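Local coordinates for uncharacterized protein (Leishmania major, PDB 2B4W) that is of unknown function but belongs to a family related to the beta-fructosidases, consistent with a beta-propeller fold and perhaps a role in carbohydrate recognition, at residues Val18-Lys23 / Ser286-Ile291; Tyr28-Cys33 / Gly47-Arg52; Arg127-Met132 / Leu170-Ile175. All blocks are in the same frame, centred on the assembly; numbering follows the deposited sequence.

The chain is built mainly of beta strands with little helix, and its successive antiparallel sheets are consistent with a beta-propeller as in the beta-fructosidase relatives. Contact 1 joins residues near both chain ends, and contacts 2 and 3 follow one another within the span between. Contacts 1 and 2 share one mixed sheet: their centres are about 10 Å apart, and E288 OE1 probably accepts a hydrogen bond from C33 N (3.0 Å). Contact 3, its centre about 31 Å from that of contact 1 and 25 Å from that of contact 2, joins a connection between two four-stranded sheets to a short helix. Contact 1 thus brings early and late strands together, consistent with ring closure.

Contact 1 (Val18-Lys23 / Ser286-Ile291); sequences VLLTFK and SHEGRI
V18 and L19 pair antiparallel with R290 and G289, placing strand 16-23, near the N-terminus, beside strand 287-293. This union of early and late strands in one sheet is consistent with the ring closure of a beta-propeller.

Among backbone bonds, V18 and R290 form a hydrogen-bonded pair, with both N to O distances, V18 N to R290 O and R290 N to V18 O, at 3.0 Å. L19 and G289 follow as a non-hydrogen-bonded pair, and L20 N then donates to E288 O at 2.8 Å. Here the strands splay: instead of a direct return bond, a water accepts from E288 N (3.1 Å) and donates to L20 O (2.8 Å).

Side-chain contacts lie on both faces of the pairing. One branch of L19, CD2, rests over G289 CA, while CD1 reaches H287 CD2. L20 runs alongside E288 in the same direction, its CD1 3.8 Å from E288 CG. The methyl CG2 of V18 sits obliquely against the R290 guanidinium, whose charge is met by D69, E16 and D278.

With CG opposite the backbone N (chi1 -169°) and a bend at chi2, the E288 carboxylate leads away, to S267 OG and C33 N. Its aliphatic part instead meets F22, where E288 CB lies in the plane of the ring at its edge, 3.8 Å from F22 CE1.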
loop_
_atom_site.group_PDB
_atom_site.type_symbol
_atom_site.label_atom_id
_atom_site.label_comp_id
_atom_site.label_asym_id
_atom_site.label_seq_id
_atom_site.Cartn_x
_atom_site.Cartn_y
_atom_site.Cartn_z
ATOM N N VAL A 18 12.397 -4.916 -11.683
ATOM C CA VAL A 18 12.010 -6.302 -11.860
ATOM C C VAL A 18 10.490 -6.434 -11.671
ATOM O O VAL A 18 9.869 -5.509 -11.130
ATOM C CB VAL A 18 12.658 -7.294 -10.879
ATOM C CG1 VAL A 18 14.184 -7.258 -10.920
ATOM C CG2 VAL A 18 12.167 -7.013 -9.460
ATOM N N LEU A 19 10.019 -7.597 -12.125
ATOM C CA LEU A 19 8.649 -8.025 -11.834
ATOM C C LEU A 19 8.746 -9.243 -10.924
ATOM O O LEU A 19 9.588 -10.116 -11.153
ATOM C CB LEU A 19 7.843 -8.319 -13.092
ATOM C CG LEU A 19 7.486 -7.089 -13.943
ATOM C CD1 LEU A 19 6.757 -7.533 -15.206
ATOM C CD2 LEU A 19 6.673 -6.070 -13.157
ATOM N N LEU A 20 7.901 -9.271 -9.897
ATOM C CA LEU A 20 7.916 -10.433 -9.020
ATOM C C LEU A 20 7.387 -11.635 -9.806
ATOM O O LEU A 20 6.560 -11.454 -10.700
ATOM C CB LEU A 20 7.056 -10.269 -7.766
ATOM C CG LEU A 20 7.316 -9.036 -6.896
ATOM C CD1 LEU A 20 6.834 -9.239 -5.468
ATOM C CD2 LEU A 20 8.788 -8.685 -6.927
ATOM N N THR A 21 7.866 -12.809 -9.448
ATOM C CA THR A 21 7.345 -14.053 -10.003
ATOM C C THR A 21 6.593 -14.737 -8.858
ATOM O O THR A 21 7.091 -14.738 -7.725
ATOM C CB THR A 21 8.376 -15.037 -10.583
ATOM O OG1 THR A 21 9.222 -15.519 -9.532
ATOM C CG2 THR A 21 9.247 -14.363 -11.618
ATOM N N PHE A 22 5.407 -15.249 -9.128
ATOM C CA PHE A 22 4.568 -15.902 -8.132
ATOM C C PHE A 22 4.297 -17.346 -8.577
ATOM O O PHE A 22 4.059 -17.527 -9.766
ATOM C CB PHE A 22 3.245 -15.179 -7.892
ATOM C CG PHE A 22 3.398 -13.782 -7.321
ATOM C CD1 PHE A 22 3.548 -12.685 -8.147
ATOM C CD2 PHE A 22 3.398 -13.596 -5.959
ATOM C CE1 PHE A 22 3.684 -11.426 -7.593
ATOM C CE2 PHE A 22 3.526 -12.340 -5.406
ATOM C CZ PHE A 22 3.684 -11.241 -6.221
ATOM N N LYS A 23 4.349 -18.288 -7.650
ATOM C CA LYS A 23 4.134 -19.710 -7.847
ATOM C C LYS A 23 3.040 -20.248 -6.949
ATOM O O LYS A 23 2.801 -19.791 -5.843
ATOM C CB LYS A 23 5.410 -20.513 -7.615
ATOM C CG LYS A 23 6.538 -20.236 -8.590
ATOM C CD LYS A 23 7.882 -20.617 -7.968
ATOM C CE LYS A 23 8.620 -21.582 -8.888
ATOM N NZ LYS A 23 8.757 -21.003 -10.258
ATOM N N SER A 286 -2.229 -6.007 -13.138
ATOM C CA SER A 286 -1.961 -7.388 -13.529
ATOM C C SER A 286 -0.711 -8.041 -12.967
ATOM O O SER A 286 -0.638 -9.286 -12.916
ATOM C CB SER A 286 -1.833 -7.411 -15.069
ATOM O OG SER A 286 -0.704 -6.681 -15.516
ATOM N N HIS A 287 0.290 -7.252 -12.572
ATOM C CA HIS A 287 1.555 -7.770 -12.061
ATOM C C HIS A 287 1.959 -7.009 -10.791
ATOM O O HIS A 287 1.337 -6.011 -10.437
ATOM C CB HIS A 287 2.691 -7.653 -13.081
ATOM C CG HIS A 287 2.575 -8.446 -14.348
ATOM N ND1 HIS A 287 1.597 -8.178 -15.291
ATOM C CD2 HIS A 287 3.283 -9.468 -14.875
ATOM C CE1 HIS A 287 1.707 -9.001 -16.328
ATOM N NE2 HIS A 287 2.730 -9.803 -16.107
ATOM N N GLU A 288 2.998 -7.490 -10.127
ATOM C CA GLU A 288 3.617 -6.815 -8.985
ATOM C C GLU A 288 5.065 -6.506 -9.352
ATOM O O GLU A 288 5.776 -7.403 -9.787
ATOM C CB GLU A 288 3.500 -7.663 -7.719
ATOM C CG GLU A 288 3.859 -7.032 -6.397
ATOM C CD GLU A 288 3.041 -5.865 -5.911
ATOM O OE1 GLU A 288 1.868 -5.706 -6.333
ATOM O OE2 GLU A 288 3.551 -5.074 -5.061
ATOM N N GLY A 289 5.464 -5.245 -9.179
ATOM C CA GLY A 289 6.826 -4.892 -9.503
ATOM C C GLY A 289 7.605 -4.412 -8.289
ATOM O O GLY A 289 7.062 -4.043 -7.243
ATOM N N ARG A 290 8.925 -4.418 -8.446
ATOM C CA ARG A 290 9.865 -3.826 -7.514
ATOM C C ARG A 290 10.914 -3.009 -8.281
ATOM O O ARG A 290 11.543 -3.536 -9.204
ATOM C CB ARG A 290 10.552 -4.904 -6.673
ATOM C CG ARG A 290 11.720 -4.383 -5.850
ATOM C CD ARG A 290 12.482 -5.462 -5.146
ATOM N NE ARG A 290 13.370 -6.272 -5.957
ATOM C CZ ARG A 290 14.539 -5.890 -6.463
ATOM N NH1 ARG A 290 15.046 -4.684 -6.293
ATOM N NH2 ARG A 290 15.269 -6.731 -7.196
ATOM N N ILE A 291 11.084 -1.757 -7.875
ATOM C CA ILE A 291 12.150 -0.895 -8.352
ATOM C C ILE A 291 12.918 -0.396 -7.116
ATOM O O ILE A 291 12.279 -0.198 -6.075
ATOM C CB ILE A 291 11.713 0.330 -9.178
ATOM C CG1 ILE A 291 10.724 1.244 -8.470
ATOM C CG2 ILE A 291 11.237 -0.150 -10.558
ATOM C CD1 ILE A 291 10.258 2.506 -9.186
HETATM O O HOH W 1 4.197 -10.062 -11.303
#

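Contact 2 (Tyr28-Cys33 / Gly47-Arg52); sequences YDVYNC and GRVEKR
Y31 and E50 meet through a short hydrogen bond, Y31 OH to E50 OE1 at 2.6 Å, in which the hydroxyl comes from 44° above the carboxylate plane. R48 lies over one face of the same ring, its CD 3.8 Å from the Y31 ring centroid in a CH-pi contact displaced toward the rim. The extended arginine chain carries its guanidinium onward, 21° from the ring plane, until the phenol oxygen sits over its face, close to R48 NE but too poorly angled for a hydrogen bond. With CG between the backbone N and the carbonyl carbon (chi1 63°), the Y31 side chain leans toward segment 47-52, where its ring meets R48.

At the other end of the strand, D29 and R52 form a salt bridge. R52 NE donates to the syn lone pair of D29 OD2 at 2.9 Å with the two planes nearly coplanar, and weaker bonds from R52 NE and NH2 to D29 OD1 accompany it. Between V30 and V49, CG2 meets CG2 at 4.3 Å, while V49 CG1 packs against Y28 CB at 3.5 Å.

These side chains are set by an antiparallel ladder. D29 with E50 and Y31 with R48 are hydrogen-bonded pairs, the latter with Y31 N to R48 O at 2.9 Å, and V30 with V49 is the non-hydrogen-bonded pair between them. Further out, K256 forms a salt bridge with E50 OE1, giving that oxygen a second partner. D83 OD1 receives both R48 NH1 and N32 ND2, which would help fix the arginine's far end.

Strand 29-31 thus flanks strand 42-50, whose G47 and V49 bond in turn to R61 and H59 of strand 59-67, while V30 packs on F22 of strand 16-23 and F63 of strand 59-67.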
loop_
_atom_site.group_PDB
_atom_site.type_symbol
_atom_site.label_atom_id
_atom_site.label_comp_id
_atom_site.label_asym_id
_atom_site.label_seq_id
_atom_site.Cartn_x
_atom_site.Cartn_y
_atom_site.Cartn_z
ATOM N N TYR A 28 -3.695 -17.289 -12.696
ATOM C CA TYR A 28 -4.085 -16.024 -12.092
ATOM C C TYR A 28 -3.048 -14.918 -12.231
ATOM O O TYR A 28 -1.849 -15.139 -12.347
ATOM C CB TYR A 28 -4.368 -16.199 -10.604
ATOM C CG TYR A 28 -5.611 -16.969 -10.277
ATOM C CD1 TYR A 28 -5.564 -18.364 -10.261
ATOM C CD2 TYR A 28 -6.800 -16.326 -9.983
ATOM C CE1 TYR A 28 -6.710 -19.070 -9.954
ATOM C CE2 TYR A 28 -7.953 -17.041 -9.675
ATOM C CZ TYR A 28 -7.888 -18.412 -9.671
ATOM O OH TYR A 28 -9.017 -19.147 -9.362
ATOM N N ASP A 29 -3.559 -13.689 -12.191
ATOM C CA ASP A 29 -2.734 -12.510 -11.989
ATOM C C ASP A 29 -2.583 -12.330 -10.472
ATOM O O ASP A 29 -3.459 -12.739 -9.703
ATOM C CB ASP A 29 -3.343 -11.249 -12.570
ATOM C CG ASP A 29 -3.176 -11.085 -14.061
ATOM O OD1 ASP A 29 -2.303 -11.767 -14.627
ATOM O OD2 ASP A 29 -3.919 -10.283 -14.660
ATOM N N VAL A 30 -1.489 -11.724 -10.078
ATOM C CA VAL A 30 -1.213 -11.349 -8.699
ATOM C C VAL A 30 -0.733 -9.903 -8.715
ATOM O O VAL A 30 0.213 -9.629 -9.450
ATOM C CB VAL A 30 -0.143 -12.222 -8.036
ATOM C CG1 VAL A 30 0.066 -11.709 -6.608
ATOM C CG2 VAL A 30 -0.534 -13.687 -8.048
ATOM N N TYR A 31 -1.371 -9.020 -7.975
ATOM C CA TYR A 31 -1.058 -7.598 -8.082
ATOM C C TYR A 31 -1.540 -6.905 -6.807
ATOM O O TYR A 31 -1.991 -7.636 -5.941
ATOM C CB TYR A 31 -1.656 -6.992 -9.333
ATOM C CG TYR A 31 -3.144 -6.971 -9.493
ATOM C CD1 TYR A 31 -3.880 -8.093 -9.868
ATOM C CD2 TYR A 31 -3.831 -5.791 -9.278
ATOM C CE1 TYR A 31 -5.250 -7.989 -10.001
ATOM C CE2 TYR A 31 -5.193 -5.680 -9.406
ATOM C CZ TYR A 31 -5.904 -6.805 -9.775
ATOM O OH TYR A 31 -7.272 -6.696 -9.902
ATOM N N ASN A 32 -1.379 -5.602 -6.774
ATOM C CA ASN A 32 -1.638 -4.728 -5.648
ATOM C C ASN A 32 -1.405 -5.447 -4.317
ATOM O O ASN A 32 -2.289 -5.638 -3.487
ATOM C CB ASN A 32 -3.055 -4.182 -5.745
ATOM C CG ASN A 32 -3.238 -3.302 -6.967
ATOM O OD1 ASN A 32 -2.303 -2.992 -7.704
ATOM N ND2 ASN A 32 -4.478 -2.881 -7.176
ATOM N N CYS A 33 -0.157 -5.850 -4.132
ATOM C CA CYS A 33 0.230 -6.619 -2.945
ATOM C C CYS A 33 0.280 -5.726 -1.720
ATOM O O CYS A 33 0.261 -4.496 -1.825
ATOM C CB CYS A 33 1.591 -7.244 -3.212
ATOM S SG CYS A 33 1.544 -8.557 -4.476
ATOM N N GLY A 47 -0.890 -11.026 -1.583
ATOM C CA GLY A 47 -1.222 -10.585 -2.924
ATOM C C GLY A 47 -2.712 -10.713 -3.217
ATOM O O GLY A 47 -3.439 -11.549 -2.679
ATOM N N ARG A 48 -3.126 -9.828 -4.110
ATOM C CA ARG A 48 -4.478 -9.864 -4.662
ATOM C C ARG A 48 -4.424 -10.758 -5.888
ATOM O O ARG A 48 -3.614 -10.504 -6.798
ATOM C CB ARG A 48 -4.976 -8.469 -4.958
ATOM C CG ARG A 48 -6.178 -8.275 -5.832
ATOM C CD ARG A 48 -6.349 -6.819 -6.300
ATOM N NE ARG A 48 -7.631 -6.654 -6.928
ATOM C CZ ARG A 48 -8.402 -5.645 -7.190
ATOM N NH1 ARG A 48 -8.125 -4.388 -6.930
ATOM N NH2 ARG A 48 -9.576 -5.906 -7.786
ATOM N N VAL A 49 -5.165 -11.828 -5.854
ATOM C CA VAL A 49 -5.238 -12.890 -6.828
ATOM C C VAL A 49 -6.585 -12.883 -7.564
ATOM O O VAL A 49 -7.672 -13.047 -7.029
ATOM C CB VAL A 49 -4.998 -14.252 -6.162
ATOM C CG1 VAL A 49 -4.783 -15.326 -7.216
ATOM C CG2 VAL A 49 -3.786 -14.120 -5.247
ATOM N N GLU A 50 -6.474 -12.678 -8.875
ATOM C CA GLU A 50 -7.633 -12.539 -9.737
ATOM C C GLU A 50 -7.236 -12.888 -11.167
ATOM O O GLU A 50 -6.127 -12.612 -11.629
ATOM C CB GLU A 50 -8.184 -11.140 -9.564
ATOM C CG GLU A 50 -9.348 -10.736 -10.466
ATOM C CD GLU A 50 -9.735 -9.293 -10.188
ATOM O OE1 GLU A 50 -9.089 -8.383 -10.725
ATOM O OE2 GLU A 50 -10.680 -9.051 -9.418
ATOM N N LYS A 51 -8.186 -13.524 -11.829
ATOM C CA LYS A 51 -8.212 -13.834 -13.249
ATOM C C LYS A 51 -8.128 -12.567 -14.072
ATOM O O LYS A 51 -8.804 -11.565 -13.826
ATOM C CB LYS A 51 -9.498 -14.609 -13.571
ATOM C CG LYS A 51 -9.262 -16.106 -13.695
ATOM C CD LYS A 51 -10.384 -16.875 -14.358
ATOM C CE LYS A 51 -10.921 -16.363 -15.669
ATOM N NZ LYS A 51 -10.903 -17.289 -16.834
ATOM N N ARG A 52 -7.255 -12.569 -15.082
ATOM C CA ARG A 52 -7.097 -11.332 -15.807
ATOM C C ARG A 52 -8.355 -10.910 -16.570
ATOM O O ARG A 52 -8.616 -9.709 -16.725
ATOM C CB ARG A 52 -5.937 -11.378 -16.817
ATOM C CG ARG A 52 -5.695 -9.916 -17.197
ATOM C CD ARG A 52 -4.504 -9.690 -18.073
ATOM N NE ARG A 52 -3.249 -10.133 -17.489
ATOM C CZ ARG A 52 -2.129 -10.287 -18.182
ATOM N NH1 ARG A 52 -2.111 -10.031 -19.484
ATOM N NH2 ARG A 52 -1.044 -10.700 -17.546
#

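Contact 3 (Arg127-Met132 / Leu170-Ile175); sequences RGPGCM and LGAEVI
R127 NH1 donates to G128 O at 3.1 Å, turning back on its own loop, and the same R127 NH1 lies 3.4 Å from A172 CB. The bond is fairly straight, with an N-H...O angle of 166°, and the acceptor lies in the guanidinium plane. A bend at chi2 (129°) helps to fold the side chain over, bringing the guanidinium obliquely beside the A172 methyl. The carbonyl oxygen of R127 faces the start of the helix, where G171 is the N-cap residue. R127 O lies 3.1 Å from A172 N, but the angle is too poor for a hydrogen bond; G171 CA offers a longer C-H...O contact instead.

A172 CB also presses on the peptide that joins G128 to P129, 3.4 Å from P129 N. These residues belong to the crossing between two four-stranded antiparallel sheets, from strand 121-127 to strand 136-139, the kind of passage that would lead from one propeller blade to the next. The helix 172-176 packed on it lies in the connection from strand 159-164 to strand 180-181.

I175 divides its branches over the loop. I175 CD1 reaches G128 CA at 3.7 Å, whereas CG2, anti to the backbone N, touches both P129 and M132. There P129 CD approaches I175 CG2 to 3.3 Å, tighter than usual for two carbons, and the selenium of selenomethionine M132 touches the same I175 methyl at 3.7 Å. Just before the helix, L170 O bonds to T126 OG1, and M132 continues onto P151 and S149.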
loop_
_atom_site.group_PDB
_atom_site.type_symbol
_atom_site.label_atom_id
_atom_site.label_comp_id
_atom_site.label_asym_id
_atom_site.label_seq_id
_atom_site.Cartn_x
_atom_site.Cartn_y
_atom_site.Cartn_z
ATOM N N ARG A 127 -14.208 -2.183 10.651
ATOM C CA ARG A 127 -14.268 -1.796 9.259
ATOM C C ARG A 127 -14.572 -0.316 9.080
ATOM O O ARG A 127 -14.997 0.378 9.993
ATOM C CB ARG A 127 -15.350 -2.605 8.520
ATOM C CG ARG A 127 -16.733 -2.360 9.140
ATOM C CD ARG A 127 -17.689 -1.990 8.021
ATOM N NE ARG A 127 -19.088 -2.046 8.387
ATOM C CZ ARG A 127 -19.947 -1.054 8.536
ATOM N NH1 ARG A 127 -19.635 0.225 8.362
ATOM N NH2 ARG A 127 -21.200 -1.358 8.882
ATOM N N GLY A 128 -14.347 0.164 7.856
ATOM C CA GLY A 128 -14.626 1.551 7.531
ATOM C C GLY A 128 -16.066 1.745 7.079
ATOM O O GLY A 128 -16.864 0.813 7.112
ATOM N N PRO A 129 -16.373 2.972 6.677
ATOM C CA PRO A 129 -17.688 3.331 6.163
ATOM C C PRO A 129 -18.009 2.711 4.813
ATOM O O PRO A 129 -17.157 2.381 4.003
ATOM C CB PRO A 129 -17.608 4.849 5.981
ATOM C CG PRO A 129 -16.156 5.163 5.926
ATOM C CD PRO A 129 -15.449 4.114 6.740
ATOM N N GLY A 130 -19.305 2.542 4.544
ATOM C CA GLY A 130 -19.709 1.965 3.271
ATOM C C GLY A 130 -19.177 2.772 2.111
ATOM O O GLY A 130 -19.024 3.986 2.226
ATOM N N CYS A 131 -18.889 2.072 1.022
ATOM C CA CYS A 131 -18.317 2.653 -0.175
ATOM C C CYS A 131 -17.116 3.560 0.098
ATOM O O CYS A 131 -16.993 4.676 -0.413
ATOM C CB CYS A 131 -19.409 3.413 -0.944
ATOM S SG CYS A 131 -20.694 2.325 -1.601
HETATM N N MSE A 132 -16.169 3.060 0.890
HETATM C CA MSE A 132 -14.891 3.720 1.100
HETATM C C MSE A 132 -13.782 2.661 1.097
HETATM O O MSE A 132 -13.907 1.576 1.674
HETATM C CB MSE A 132 -14.832 4.520 2.406
HETATM C CG MSE A 132 -13.527 5.253 2.580
HETATM SE SE MSE A 132 -13.121 6.252 4.122
HETATM C CE MSE A 132 -14.379 7.650 3.700
ATOM N N LEU A 170 -10.984 2.515 16.288
ATOM C CA LEU A 170 -11.125 2.427 14.852
ATOM C C LEU A 170 -12.484 1.815 14.484
ATOM O O LEU A 170 -12.836 0.775 15.037
ATOM C CB LEU A 170 -10.000 1.569 14.281
ATOM C CG LEU A 170 -9.786 1.708 12.776
ATOM C CD1 LEU A 170 -9.236 3.078 12.446
ATOM C CD2 LEU A 170 -8.844 0.633 12.271
ATOM N N GLY A 171 -13.181 2.464 13.573
ATOM C CA GLY A 171 -14.504 2.090 13.081
ATOM C C GLY A 171 -15.019 3.134 12.094
ATOM O O GLY A 171 -14.354 4.160 11.902
ATOM N N ALA A 172 -16.160 2.863 11.472
ATOM C CA ALA A 172 -16.640 3.558 10.279
ATOM C C ALA A 172 -16.904 5.034 10.511
ATOM O O ALA A 172 -16.583 5.899 9.692
ATOM C CB ALA A 172 -17.896 2.862 9.749
ATOM N N GLU A 173 -17.493 5.366 11.661
ATOM C CA GLU A 173 -17.831 6.767 11.879
ATOM C C GLU A 173 -16.622 7.671 12.030
ATOM O O GLU A 173 -16.492 8.652 11.295
ATOM C CB GLU A 173 -18.713 6.863 13.130
ATOM C CG GLU A 173 -19.936 5.964 13.046
ATOM C CD GLU A 173 -19.707 4.544 13.510
ATOM O OE1 GLU A 173 -18.582 4.177 13.913
ATOM O OE2 GLU A 173 -20.689 3.764 13.475
ATOM N N VAL A 174 -15.738 7.381 12.978
ATOM C CA VAL A 174 -14.581 8.267 13.158
ATOM C C VAL A 174 -13.749 8.346 11.886
ATOM O O VAL A 174 -13.169 9.368 11.514
ATOM C CB VAL A 174 -13.710 7.827 14.350
ATOM C CG1 VAL A 174 -14.547 7.753 15.623
ATOM C CG2 VAL A 174 -13.036 6.490 14.105
ATOM N N ILE A 175 -13.690 7.237 11.165
ATOM C CA ILE A 175 -12.979 7.192 9.895
ATOM C C ILE A 175 -13.560 8.248 8.971
ATOM O O ILE A 175 -12.888 9.167 8.517
ATOM C CB ILE A 175 -13.082 5.766 9.307
ATOM C CG1 ILE A 175 -12.217 4.759 10.079
ATOM C CG2 ILE A 175 -12.780 5.798 7.827
ATOM C CD1 ILE A 175 -12.181 3.353 9.570
#